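Local coordinates for protein CEL44C (Paenibacillus polymyxa, PDB 2YIH) that hydrolyses internal beta-1,4-glucosidic bonds of xyloglucan and related glucans through this family 44 glycoside hydrolase part of a longer multidomain protein, at residues Gly253-Phe258 against Tyr262-Arg267; Leu268-Gln271 against Arg276-Asp279. The protein carries 8 engineered substitutions. All coordinates share one frame; numbering follows the deposited sequence.

Contact 1: Gly253-Phe258 against Tyr262-Arg267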
# COMPACT_ATOMS: atom_id res chain seq x y z
N GLY A 253 -5.25 4.87 28.82
CA GLY A 253 -4.63 4.07 29.90
C GLY A 253 -3.12 4.13 29.83
O GLY A 253 -2.55 5.21 29.82
N ASN A 254 -2.48 2.97 29.71
CA ASN A 254 -1.02 2.89 29.61
C ASN A 254 -0.55 2.55 28.20
O ASN A 254 0.46 1.88 28.03
CB ASN A 254 -0.47 1.83 30.60
CG ASN A 254 -0.74 2.18 32.05
OD1 ASN A 254 -0.54 3.32 32.46
ND2 ASN A 254 -1.24 1.22 32.82
N TYR A 255 -1.31 2.96 27.18
CA TYR A 255 -0.93 2.66 25.80
C TYR A 255 0.02 3.72 25.29
O TYR A 255 -0.14 4.92 25.59
CB TYR A 255 -2.17 2.59 24.91
CG TYR A 255 -3.12 1.43 25.15
CD1 TYR A 255 -2.72 0.11 24.94
CD2 TYR A 255 -4.43 1.66 25.54
CE1 TYR A 255 -3.61 -0.97 25.15
CE2 TYR A 255 -5.34 0.63 25.71
CZ TYR A 255 -4.92 -0.69 25.51
OH TYR A 255 -5.83 -1.70 25.68
N SER A 256 1.01 3.31 24.50
CA SER A 256 1.97 4.28 23.97
C SER A 256 1.36 5.15 22.89
O SER A 256 1.87 6.24 22.61
CB SER A 256 3.20 3.57 23.38
OG SER A 256 3.87 2.83 24.40
N TRP A 257 0.39 4.58 22.17
CA TRP A 257 -0.27 5.27 21.06
C TRP A 257 -1.51 4.52 20.67
O TRP A 257 -1.74 3.39 21.13
CB TRP A 257 0.67 5.47 19.85
CG TRP A 257 1.33 4.21 19.22
CD1 TRP A 257 1.47 2.97 19.78
CD2 TRP A 257 2.04 4.19 17.98
NE1 TRP A 257 2.20 2.16 18.93
CE2 TRP A 257 2.58 2.89 17.83
CE3 TRP A 257 2.29 5.15 16.99
CZ2 TRP A 257 3.34 2.52 16.71
CZ3 TRP A 257 3.06 4.79 15.87
CH2 TRP A 257 3.58 3.49 15.75
N PHE A 258 -2.34 5.16 19.83
CA PHE A 258 -3.63 4.58 19.41
C PHE A 258 -3.45 3.21 18.72
O PHE A 258 -4.30 2.32 18.84
CB PHE A 258 -4.41 5.58 18.51
CG PHE A 258 -5.64 4.99 17.90
CD1 PHE A 258 -6.78 4.80 18.66
CD2 PHE A 258 -5.59 4.44 16.61
CE1 PHE A 258 -7.91 4.11 18.11
CE2 PHE A 258 -6.68 3.76 16.05
CZ PHE A 258 -7.85 3.56 16.81
N TYR A 262 -5.97 0.12 19.56
CA TYR A 262 -6.76 -0.56 18.52
C TYR A 262 -6.44 -2.05 18.45
O TYR A 262 -7.35 -2.89 18.42
CB TYR A 262 -6.51 0.10 17.17
CG TYR A 262 -7.29 -0.50 16.01
CD1 TYR A 262 -8.58 -0.02 15.68
CD2 TYR A 262 -6.70 -1.44 15.16
CE1 TYR A 262 -9.26 -0.53 14.60
CE2 TYR A 262 -7.36 -1.94 14.08
CZ TYR A 262 -8.63 -1.46 13.79
OH TYR A 262 -9.24 -1.92 12.68
N LEU A 263 -5.16 -2.39 18.44
CA LEU A 263 -4.74 -3.78 18.35
C LEU A 263 -5.26 -4.58 19.53
O LEU A 263 -5.86 -5.65 19.36
CB LEU A 263 -3.22 -3.89 18.24
CG LEU A 263 -2.64 -3.48 16.89
CD1 LEU A 263 -1.19 -3.06 17.04
CD2 LEU A 263 -2.79 -4.61 15.88
N ASP A 264 -5.10 -4.03 20.73
CA ASP A 264 -5.53 -4.73 21.94
C ASP A 264 -7.05 -4.86 21.98
O ASP A 264 -7.59 -5.91 22.33
CB ASP A 264 -5.00 -3.97 23.18
CG ASP A 264 -5.16 -4.76 24.47
OD1 ASP A 264 -5.03 -5.99 24.44
OD2 ASP A 264 -5.34 -4.12 25.53
N GLN A 265 -7.76 -3.79 21.60
CA GLN A 265 -9.23 -3.82 21.64
C GLN A 265 -9.80 -4.75 20.58
O GLN A 265 -10.79 -5.45 20.85
CB GLN A 265 -9.83 -2.40 21.49
CG GLN A 265 -9.52 -1.47 22.70
CD GLN A 265 -10.07 -2.01 24.03
OE1 GLN A 265 -9.33 -2.16 25.02
NE2 GLN A 265 -11.32 -2.42 24.00
N MET A 266 -9.17 -4.81 19.41
CA MET A 266 -9.61 -5.76 18.38
C MET A 266 -9.32 -7.21 18.80
O MET A 266 -10.15 -8.11 18.58
CB MET A 266 -9.02 -5.43 16.99
CG MET A 266 -9.53 -4.08 16.41
SD MET A 266 -11.32 -4.07 16.19
CE MET A 266 -11.49 -5.10 14.72
N ARG A 267 -8.20 -7.40 19.48
CA ARG A 267 -7.86 -8.72 20.04
C ARG A 267 -8.89 -9.15 21.08
O ARG A 267 -9.42 -10.26 21.02
CB ARG A 267 -6.46 -8.70 20.62
CG ARG A 267 -6.00 -10.09 20.97
CD ARG A 267 -5.19 -10.07 22.16
NE ARG A 267 -4.72 -11.43 22.45
CZ ARG A 267 -3.55 -11.66 23.03
NH1 ARG A 267 -2.80 -10.64 23.36
NH2 ARG A 267 -3.14 -12.91 23.25
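The start of helix 258-273, one of the helices around the (beta/alpha)8 barrel of this GH44 enzyme, illustrates how an incoming loop is tied to the helix it leads into: Y255 reaches over from the loop to D264, while within the helix the first turn closes on the next as F258 meets Y262. The phenol of Y255 gives a very short hydrogen bond, 2.5 Å from OH to D264 OD2, and the carboxylate oxygen lies at the ring edge, in the plane of the ring. Ring and carboxylate planes are turned 66° apart, the two side chains crossing at about a right angle. Y255 CG is anti to its own carbonyl carbon (chi1 -68°), which swings the ring from the loop toward the helix; its CE1 also packs on D264 CB at 3.8 Å. Beside this pair, Q265 OE1 stands 3.6 Å from Y255 OH, near but not bonded. Were Y255 a phenylalanine, D264 OD2 would probably be left without its phenolic donor, and the carboxylate would be freer to turn.

Deeper in, the chain follows helical geometry, Y262 N donating an almost straight bond to F258 O (2.9 Å). F258 CZ rests against Y262 CB at 3.7 Å, and the two rings meet obliquely, with planes at 47°. On one face of the Y262 ring, M266 CG sits over the centre. W257 holds the N-cap position, and its NE1 bonds to S344 OG on helix 337-348; F258 packs on A205 and L208 of helix 205-222. The chemistry thus divides by depth: aromatic packing joins the buried residues, whereas the partly exposed pair Y255 and D264 relies on a phenol-carboxylate bond, which probably helps to stabilise negative charge on D264.

Contact 2: Leu268-Gln271 against Arg276-Asp279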
# COMPACT_ATOMS: atom_id res chain seq x y z
N LEU A 268 -9.22 -8.23 22.00
CA LEU A 268 -10.26 -8.48 23.02
C LEU A 268 -11.63 -8.77 22.41
O LEU A 268 -12.30 -9.74 22.80
CB LEU A 268 -10.39 -7.27 23.96
CG LEU A 268 -9.32 -7.02 25.01
CD1 LEU A 268 -9.37 -5.58 25.52
CD2 LEU A 268 -9.55 -7.98 26.16
N SER A 269 -12.06 -7.94 21.45
CA SER A 269 -13.33 -8.17 20.82
C SER A 269 -13.38 -9.51 20.07
O SER A 269 -14.41 -10.19 20.06
CB SER A 269 -13.67 -7.01 19.88
OG SER A 269 -13.79 -5.79 20.62
N SER A 270 -12.24 -9.90 19.49
CA SER A 270 -12.15 -11.17 18.77
C SER A 270 -12.29 -12.35 19.74
O SER A 270 -12.97 -13.33 19.42
CB SER A 270 -10.82 -11.24 18.00
OG SER A 270 -10.79 -10.26 16.97
N GLN A 271 -11.74 -12.19 20.94
CA GLN A 271 -11.91 -13.22 21.97
C GLN A 271 -13.35 -13.46 22.28
O GLN A 271 -13.79 -14.61 22.40
CB GLN A 271 -11.28 -12.76 23.28
CG GLN A 271 -9.94 -13.18 23.39
CD GLN A 271 -9.25 -12.66 24.63
OE1 GLN A 271 -8.08 -12.38 24.54
NE2 GLN A 271 -9.95 -12.54 25.78
N ARG A 276 -11.24 -14.35 14.81
CA ARG A 276 -10.35 -13.22 14.51
C ARG A 276 -11.12 -12.17 13.69
O ARG A 276 -11.57 -12.45 12.59
CB ARG A 276 -9.14 -13.70 13.68
CG ARG A 276 -8.20 -12.58 13.23
CD ARG A 276 -7.00 -13.18 12.57
NE ARG A 276 -5.92 -13.57 13.50
CZ ARG A 276 -4.99 -12.75 13.99
NH1 ARG A 276 -5.04 -11.43 13.76
NH2 ARG A 276 -3.98 -13.27 14.72
N LEU A 277 -11.18 -10.94 14.19
CA LEU A 277 -11.90 -9.85 13.51
C LEU A 277 -10.99 -8.85 12.80
O LEU A 277 -11.46 -7.98 12.06
CB LEU A 277 -12.77 -9.12 14.54
CG LEU A 277 -13.87 -9.97 15.19
CD1 LEU A 277 -14.62 -9.14 16.22
CD2 LEU A 277 -14.84 -10.52 14.12
N LEU A 278 -9.68 -8.97 13.02
CA LEU A 278 -8.70 -8.14 12.33
C LEU A 278 -7.62 -9.06 11.79
O LEU A 278 -6.98 -9.75 12.57
CB LEU A 278 -8.07 -7.11 13.28
CG LEU A 278 -6.98 -6.22 12.66
CD1 LEU A 278 -7.61 -5.21 11.66
CD2 LEU A 278 -6.24 -5.49 13.76
N ASP A 279 -7.38 -9.03 10.48
CA ASP A 279 -6.33 -9.84 9.89
C ASP A 279 -5.09 -9.04 9.57
O ASP A 279 -3.98 -9.57 9.67
CB ASP A 279 -6.86 -10.52 8.62
CG ASP A 279 -7.91 -11.53 8.95
OD1 ASP A 279 -7.50 -12.59 9.50
OD2 ASP A 279 -9.11 -11.22 8.78
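The chain leaves helix 258-273 and doubles back, so that S270, on the last turns of the helix, and R276, in the following loop, have CA atoms only 5.1 Å apart. The bond that crosses here joins S270 to the next residue of the loop, L277: L277 N donates to S270 OG at 2.9 Å, with a somewhat bent N-H...O angle of 150°. S270 OG lies anti to its carbonyl carbon and beside the backbone N (chi1 -66°), a position from which it also bonds to M266 O one turn back in the helix and to Y349 OH. Since a carbonyl can only accept, the hydroxyl gives its proton to M266 while receiving the amide of L277, and three hydrogen bonds, to L277 N, M266 O and Y349 OH, grip this buried oxygen.

L277 then lays its aliphatic chain alongside the same serine. Its CB is 3.3 Å from S270 OG, and CD1 runs on to within 4.0 Å of S269 O and 4.3 Å of S269 CB. V213 and K217 of helix 205-222 also pack on L277, and V213 touches S269 as well.

R276 folds back over its own loop instead of toward the helix: NH1 donates to L278 O at 2.8 Å, with the acceptor almost in the guanidinium plane. T352 OG1 takes a further bond from NH1, and P350 O one from NH2, tying the loop to the approach of strand 353-359. Such a tight return is the alpha-to-beta turn of a (beta/alpha)8 barrel, here delivering the chain from helix 258-273 into barrel strand 280-285.

Overall arrangement
Contacts 1 and 2 bracket one element, helix 258-273: contact 1 joins the loop before the helix to its opening turns, and contact 2 joins its closing turns to the loop before strand 280-285. They follow in series along the chain, with centres about 13 Å apart, and meet where Y262 CE2 packs on L278 CD2 at 3.7 Å. Contact 1 is partly buried and sets a side-chain carboxylate bond beside aromatic packing; contact 2 is buried and depends on a hydroxyl meeting a backbone amide, with the L277 side chain packed alongside. Both share helix 205-222 as a neighbour and lie away from the glycan-binding and calcium sites.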